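Local coordinates for TqaL (Neurospora crassa, PDB 7EEH), which belongs to the 2OG-Fe dioxygenase family of the cupin clan and carries an iron(III) ion on a two-histidine, one-aspartate site, at residues B[150-158]-B[275-283]; B[41-49]-B[128-136]. The protein carries 1 engineered substitution. All coordinates share one frame; numbering follows the deposited sequence.

In the fold
Contact 1 lies at the surface and contact 2 is buried; their centres are about 26 Å apart and they do not touch. Contact 1 joins the loop leading into strand 158-170 to the end of strand 267-277 and the loop after it, at the ends of two neighbouring inner strands of the large antiparallel sheet. Contact 2 packs helix 38-48 against helix 128-141. Strand 267-277 links the two places: contact 1 takes its last residues, while Leu133 of contact 2 rests on Leu272 and Phe274 of the same strand. Their chemistry follows their place. Contact 1 relies on backbone hydrogen bonds and long charged side chains, contact 2 on leucine, alanine, phenylalanine and selenomethionine side chains.

Contact 1 of 2, residues B[150-158]-B[275-283]; sequences PRLDYSSDK and FTRRPVKKG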
# COMPACT_ATOMS: atom_id res chain seq x y z
N PRO B 150 30.13 -6.13 -27.70
CA PRO B 150 30.48 -5.57 -29.02
C PRO B 150 29.71 -6.16 -30.18
O PRO B 150 29.48 -5.47 -31.17
CB PRO B 150 31.98 -5.86 -29.14
CG PRO B 150 32.45 -5.82 -27.73
CD PRO B 150 31.34 -6.45 -26.92
N ARG B 151 29.27 -7.42 -30.09
CA ARG B 151 28.62 -8.03 -31.24
C ARG B 151 27.15 -7.67 -31.36
O ARG B 151 26.50 -8.10 -32.31
CB ARG B 151 28.80 -9.55 -31.21
CG ARG B 151 27.97 -10.26 -30.15
CD ARG B 151 28.18 -11.77 -30.16
NE ARG B 151 26.92 -12.52 -30.29
CZ ARG B 151 26.18 -12.91 -29.25
NH1 ARG B 151 26.56 -12.64 -28.00
NH2 ARG B 151 25.05 -13.59 -29.45
N LEU B 152 26.60 -6.88 -30.44
CA LEU B 152 25.17 -6.60 -30.43
C LEU B 152 24.91 -5.12 -30.66
O LEU B 152 25.79 -4.27 -30.47
CB LEU B 152 24.54 -7.04 -29.11
CG LEU B 152 24.75 -8.51 -28.76
CD1 LEU B 152 24.11 -8.82 -27.42
CD2 LEU B 152 24.19 -9.39 -29.86
N ASP B 153 23.68 -4.81 -31.05
CA ASP B 153 23.31 -3.46 -31.50
C ASP B 153 22.40 -2.79 -30.47
O ASP B 153 21.18 -3.00 -30.46
CB ASP B 153 22.65 -3.51 -32.88
CG ASP B 153 22.18 -2.13 -33.36
OD1 ASP B 153 22.59 -1.11 -32.76
OD2 ASP B 153 21.41 -2.06 -34.34
N TYR B 154 22.99 -1.91 -29.66
CA TYR B 154 22.26 -1.22 -28.61
C TYR B 154 21.59 0.05 -29.09
O TYR B 154 20.96 0.74 -28.29
CB TYR B 154 23.20 -0.94 -27.42
CG TYR B 154 23.67 -2.24 -26.81
CD1 TYR B 154 24.74 -2.93 -27.35
CD2 TYR B 154 23.00 -2.80 -25.72
CE1 TYR B 154 25.15 -4.14 -26.81
CE2 TYR B 154 23.41 -4.01 -25.18
CZ TYR B 154 24.49 -4.68 -25.72
OH TYR B 154 24.89 -5.89 -25.19
N SER B 155 21.68 0.37 -30.38
CA SER B 155 20.83 1.42 -30.92
C SER B 155 19.42 0.93 -31.21
O SER B 155 18.51 1.75 -31.41
CB SER B 155 21.44 2.01 -32.19
OG SER B 155 21.57 1.01 -33.19
N SER B 156 19.19 -0.38 -31.19
CA SER B 156 17.89 -0.89 -31.58
C SER B 156 16.85 -0.61 -30.50
O SER B 156 17.17 -0.37 -29.33
CB SER B 156 17.97 -2.39 -31.85
OG SER B 156 16.71 -3.01 -31.68
N ASP B 157 15.58 -0.61 -30.91
CA ASP B 157 14.45 -0.51 -30.00
C ASP B 157 13.78 -1.87 -29.74
O ASP B 157 12.69 -1.91 -29.17
CB ASP B 157 13.42 0.47 -30.56
CG ASP B 157 12.96 0.09 -31.96
OD1 ASP B 157 13.34 -0.98 -32.49
OD2 ASP B 157 12.20 0.88 -32.56
N LYS B 158 14.40 -2.96 -30.18
CA LYS B 158 13.86 -4.30 -30.07
C LYS B 158 14.86 -5.19 -29.35
O LYS B 158 16.06 -5.08 -29.57
CB LYS B 158 13.57 -4.91 -31.46
CG LYS B 158 12.34 -4.37 -32.16
CD LYS B 158 12.51 -4.40 -33.68
CE LYS B 158 11.41 -3.59 -34.39
NZ LYS B 158 11.27 -2.19 -33.85
N PHE B 275 16.31 -15.82 -21.95
CA PHE B 275 17.59 -15.24 -22.37
C PHE B 275 17.29 -14.02 -23.24
O PHE B 275 16.85 -14.19 -24.39
CB PHE B 275 18.43 -16.22 -23.18
CG PHE B 275 18.84 -17.48 -22.47
CD1 PHE B 275 19.83 -17.47 -21.50
CD2 PHE B 275 18.28 -18.71 -22.84
CE1 PHE B 275 20.24 -18.65 -20.89
CE2 PHE B 275 18.69 -19.89 -22.23
CZ PHE B 275 19.67 -19.86 -21.26
N THR B 276 17.55 -12.81 -22.73
CA THR B 276 17.17 -11.58 -23.43
C THR B 276 18.40 -10.76 -23.81
O THR B 276 19.23 -10.45 -22.95
CB THR B 276 16.20 -10.75 -22.58
OG1 THR B 276 14.99 -11.50 -22.39
CG2 THR B 276 15.86 -9.44 -23.29
N ARG B 277 18.49 -10.37 -25.09
CA ARG B 277 19.63 -9.58 -25.56
C ARG B 277 19.20 -8.64 -26.68
O ARG B 277 18.15 -8.82 -27.30
CB ARG B 277 20.77 -10.47 -26.05
CG ARG B 277 20.37 -11.39 -27.23
CD ARG B 277 21.62 -11.96 -27.92
NE ARG B 277 21.30 -12.98 -28.93
CZ ARG B 277 20.76 -12.71 -30.12
NH1 ARG B 277 20.48 -11.46 -30.48
NH2 ARG B 277 20.52 -13.70 -30.97
N ARG B 278 20.03 -7.61 -26.91
CA ARG B 278 19.88 -6.79 -28.11
C ARG B 278 20.22 -7.63 -29.34
O ARG B 278 20.93 -8.63 -29.25
CB ARG B 278 20.79 -5.55 -28.03
CG ARG B 278 20.45 -4.58 -26.87
CD ARG B 278 19.08 -3.97 -27.06
NE ARG B 278 18.91 -2.64 -26.47
CZ ARG B 278 17.74 -1.99 -26.44
NH1 ARG B 278 16.66 -2.57 -26.96
NH2 ARG B 278 17.64 -0.79 -25.89
N PRO B 279 19.70 -7.26 -30.51
CA PRO B 279 19.96 -8.05 -31.72
C PRO B 279 21.42 -7.99 -32.14
O PRO B 279 22.17 -7.09 -31.76
CB PRO B 279 19.06 -7.41 -32.79
CG PRO B 279 18.80 -6.04 -32.29
CD PRO B 279 18.82 -6.11 -30.79
N VAL B 280 21.82 -8.98 -32.94
CA VAL B 280 23.17 -9.00 -33.48
C VAL B 280 23.36 -7.83 -34.44
O VAL B 280 22.47 -7.48 -35.22
CB VAL B 280 23.45 -10.35 -34.17
CG1 VAL B 280 24.83 -10.37 -34.79
CG2 VAL B 280 23.30 -11.49 -33.17
N LYS B 281 24.56 -7.23 -34.39
CA LYS B 281 24.88 -6.06 -35.20
C LYS B 281 25.18 -6.47 -36.64
O LYS B 281 25.98 -7.38 -36.88
CB LYS B 281 26.08 -5.33 -34.60
CG LYS B 281 26.10 -3.81 -34.82
CD LYS B 281 27.46 -3.20 -34.44
CE LYS B 281 27.98 -3.81 -33.14
NZ LYS B 281 28.87 -2.93 -32.31
N LYS B 282 24.53 -5.78 -37.59
CA LYS B 282 24.77 -5.96 -39.02
C LYS B 282 26.24 -5.81 -39.38
O LYS B 282 26.72 -6.50 -40.31
CB LYS B 282 23.97 -4.93 -39.81
N GLY B 283 26.96 -4.92 -38.72
CA GLY B 283 28.31 -4.57 -39.11
C GLY B 283 29.35 -5.57 -38.63
O GLY B 283 29.51 -6.64 -39.21
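Tyr154 and Arg278 meet where the loops at the ends of two adjacent strands, 158-170 and 267-277, adjoin in this cupin-type 2OG-Fe dioxygenase. Arg278 CB lies over one face of the Tyr154 ring in a CH-pi contact, 4.3 Å from its centroid and 15° off the normal. Arg278 CG comes closest, 3.3 Å from Tyr154 CD2. Beyond it the chain, bent at chi2 (-65°), leads the guanidinium away from the ring to Ser156; the two planes are 77° apart. Ser156 O sits over one guanidinium face, at a poor angle for a hydrogen bond. The group makes a cation-pi contact with Trp159.

Leu152 uses both methyls. CD1 reaches Arg277 CB, and CD2 lies 4.0 Å from Val280 CG2. Arg151 and Arg277 cross at about a right angle, with Arg151 NH2 and Arg277 NE 3.8 Å apart. These like charges have separate partners: Arg151 bonds to Gly187 O, and Arg277 forms a salt bridge with Asp293.

A single beta bridge pairs Leu152 with Val280. Asp153 N donates to Pro279 O at 2.8 Å, and Lys281 N to Arg151 O at 3.0 Å. Lys281, bent at chi3, brings NZ to Pro150 O at 2.9 Å in a weak bond.

Contact 2 of 2, residues B[41-49]-B[128-136]; sequences MVPLLLGLG and TAFQALLVF
Met41, a selenomethionine, meets Phe136 in a Met-aromatic contact. SE lies 4.1 Å from the ring centroid, 29° off the normal. The methyl CE is more nearly central. It stands over the middle of the same face, 3.9 Å from the centroid, as a CH-pi contact. The side chain is bent at chi2 (-75°) and chi3, which folds the methyl back over the ring. The two side chains cross at about a right angle. Leu44 CD1 also reaches Phe136, 4.1 Å from CE1, and approaches the ring obliquely.

Aliphatic packing fills the centre. Ala132 has its CB directed at the other helix, and two leucines close on it. Leu45 CD2 is 3.7 Å from Ala132 CB, and Leu48 CB is 4.0 Å from the same methyl. The second branch of Leu45 goes elsewhere: CD1 touches Leu133 CG at 3.9 Å. Leu133 CD2 in turn meets Met41 CE. Leu48 CD1 lies against Ala132 O and also touches Val135 CG1 and Phe136 CB.

These side chains join two helices of the helical layer beside the large sheet of the cupin-type fold. The segments 41-48 and 128-136 cross nearly at right angles, at 97°, with axes 8.9 Å apart. Leu133 also touches Leu272 and Phe274 of strand 267-277. Leu44 and Phe136 also touch helix 12-31, through Leu24 and Ile21.

A backbone contact lies at the end of helix 38-48. Gly49 has positive phi and closes the helix with a Schellman motif. Its carbonyl O comes within 3.7 Å of Thr128 CB. The Thr128 hydroxyl is engaged outside the pair, where OG1 is hydrogen-bonded to Asp54 OD2 and Thr51 N.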
# COMPACT_ATOMS: atom_id res chain seq x y z
N MSE B 41 6.19 -12.89 -5.99
CA MSE B 41 5.83 -12.80 -7.40
C MSE B 41 4.32 -12.92 -7.62
O MSE B 41 3.79 -12.23 -8.49
CB MSE B 41 6.56 -13.86 -8.24
CG MSE B 41 8.05 -13.66 -8.25
SE MSE B 41 8.55 -12.16 -9.39
CE MSE B 41 7.13 -12.23 -10.70
N VAL B 42 3.63 -13.78 -6.86
CA VAL B 42 2.21 -14.05 -7.15
C VAL B 42 1.38 -12.77 -7.19
O VAL B 42 0.69 -12.54 -8.19
CB VAL B 42 1.65 -15.10 -6.18
CG1 VAL B 42 0.13 -15.07 -6.23
CG2 VAL B 42 2.14 -16.47 -6.56
N PRO B 43 1.41 -11.89 -6.17
CA PRO B 43 0.59 -10.68 -6.27
C PRO B 43 1.02 -9.74 -7.38
O PRO B 43 0.18 -9.04 -7.95
CB PRO B 43 0.73 -10.04 -4.88
CG PRO B 43 1.95 -10.60 -4.32
CD PRO B 43 2.11 -11.97 -4.87
N LEU B 44 2.31 -9.71 -7.74
CA LEU B 44 2.73 -8.91 -8.88
C LEU B 44 2.12 -9.42 -10.18
O LEU B 44 1.61 -8.64 -10.99
CB LEU B 44 4.26 -8.89 -8.97
CG LEU B 44 4.97 -8.31 -7.73
CD1 LEU B 44 6.46 -8.27 -7.90
CD2 LEU B 44 4.43 -6.93 -7.44
N LEU B 45 2.18 -10.74 -10.40
CA LEU B 45 1.63 -11.29 -11.64
C LEU B 45 0.11 -11.12 -11.69
O LEU B 45 -0.45 -10.80 -12.74
CB LEU B 45 2.01 -12.76 -11.79
CG LEU B 45 3.51 -13.07 -11.92
CD1 LEU B 45 3.74 -14.51 -12.40
CD2 LEU B 45 4.18 -12.10 -12.87
N LEU B 46 -0.57 -11.34 -10.56
CA LEU B 46 -2.01 -11.06 -10.50
C LEU B 46 -2.29 -9.62 -10.88
O LEU B 46 -3.18 -9.33 -11.69
CB LEU B 46 -2.54 -11.36 -9.10
CG LEU B 46 -2.61 -12.84 -8.71
CD1 LEU B 46 -2.97 -13.01 -7.24
CD2 LEU B 46 -3.63 -13.55 -9.57
N GLY B 47 -1.54 -8.68 -10.29
CA GLY B 47 -1.75 -7.28 -10.59
C GLY B 47 -1.56 -6.97 -12.05
O GLY B 47 -2.21 -6.06 -12.58
N LEU B 48 -0.68 -7.71 -12.73
CA LEU B 48 -0.42 -7.51 -14.14
C LEU B 48 -1.48 -8.14 -15.03
O LEU B 48 -1.52 -7.83 -16.22
CB LEU B 48 0.93 -8.10 -14.54
CG LEU B 48 2.11 -7.42 -13.90
CD1 LEU B 48 3.47 -7.96 -14.44
CD2 LEU B 48 1.79 -5.96 -14.21
N GLY B 49 -2.30 -9.04 -14.49
CA GLY B 49 -3.30 -9.67 -15.32
C GLY B 49 -3.33 -11.19 -15.30
O GLY B 49 -4.18 -11.78 -15.98
N THR B 128 -1.89 -16.49 -19.18
CA THR B 128 -1.75 -15.09 -18.75
C THR B 128 -0.71 -14.90 -17.64
O THR B 128 -0.24 -13.77 -17.45
CB THR B 128 -3.09 -14.54 -18.26
OG1 THR B 128 -3.52 -15.28 -17.11
CG2 THR B 128 -4.14 -14.63 -19.35
N ALA B 129 -0.38 -15.95 -16.89
CA ALA B 129 0.70 -15.85 -15.92
C ALA B 129 2.05 -15.85 -16.62
O ALA B 129 2.93 -15.04 -16.29
CB ALA B 129 0.63 -16.98 -14.89
N PHE B 130 2.24 -16.74 -17.60
CA PHE B 130 3.44 -16.65 -18.42
C PHE B 130 3.57 -15.28 -19.08
O PHE B 130 4.67 -14.70 -19.10
CB PHE B 130 3.44 -17.74 -19.50
CG PHE B 130 4.52 -17.54 -20.55
CD1 PHE B 130 5.83 -17.95 -20.31
CD2 PHE B 130 4.23 -16.93 -21.76
CE1 PHE B 130 6.82 -17.75 -21.26
CE2 PHE B 130 5.22 -16.74 -22.72
CZ PHE B 130 6.52 -17.15 -22.47
N GLN B 131 2.47 -14.76 -19.63
CA GLN B 131 2.52 -13.44 -20.25
C GLN B 131 2.89 -12.37 -19.22
O GLN B 131 3.67 -11.47 -19.51
CB GLN B 131 1.18 -13.09 -20.91
CG GLN B 131 0.80 -14.05 -22.06
CD GLN B 131 -0.48 -13.65 -22.78
OE1 GLN B 131 -1.30 -12.91 -22.25
NE2 GLN B 131 -0.65 -14.16 -24.00
N ALA B 132 2.35 -12.47 -18.01
CA ALA B 132 2.72 -11.53 -16.96
C ALA B 132 4.21 -11.62 -16.65
O ALA B 132 4.85 -10.60 -16.38
CB ALA B 132 1.89 -11.78 -15.71
N LEU B 133 4.78 -12.82 -16.73
CA LEU B 133 6.22 -12.96 -16.51
C LEU B 133 7.02 -12.20 -17.55
O LEU B 133 8.02 -11.56 -17.23
CB LEU B 133 6.63 -14.44 -16.50
CG LEU B 133 6.49 -15.16 -15.15
CD1 LEU B 133 6.69 -16.67 -15.32
CD2 LEU B 133 7.45 -14.59 -14.10
N LEU B 134 6.60 -12.26 -18.82
CA LEU B 134 7.28 -11.50 -19.86
C LEU B 134 7.16 -10.00 -19.61
O LEU B 134 8.14 -9.26 -19.74
CB LEU B 134 6.71 -11.84 -21.24
CG LEU B 134 7.14 -13.14 -21.92
CD1 LEU B 134 6.30 -13.36 -23.15
CD2 LEU B 134 8.63 -13.10 -22.29
N VAL B 135 5.96 -9.53 -19.29
CA VAL B 135 5.77 -8.11 -19.01
C VAL B 135 6.65 -7.69 -17.84
O VAL B 135 7.34 -6.66 -17.90
CB VAL B 135 4.28 -7.81 -18.77
CG1 VAL B 135 4.07 -6.37 -18.42
CG2 VAL B 135 3.46 -8.14 -20.02
N PHE B 136 6.64 -8.48 -16.77
CA PHE B 136 7.47 -8.21 -15.60
C PHE B 136 8.92 -7.97 -16.00
O PHE B 136 9.53 -6.97 -15.61
CB PHE B 136 7.38 -9.39 -14.63
CG PHE B 136 8.36 -9.36 -13.46
CD1 PHE B 136 8.04 -8.69 -12.28
CD2 PHE B 136 9.55 -10.07 -13.51
CE1 PHE B 136 8.91 -8.72 -11.18
CE2 PHE B 136 10.42 -10.10 -12.44
CZ PHE B 136 10.10 -9.42 -11.26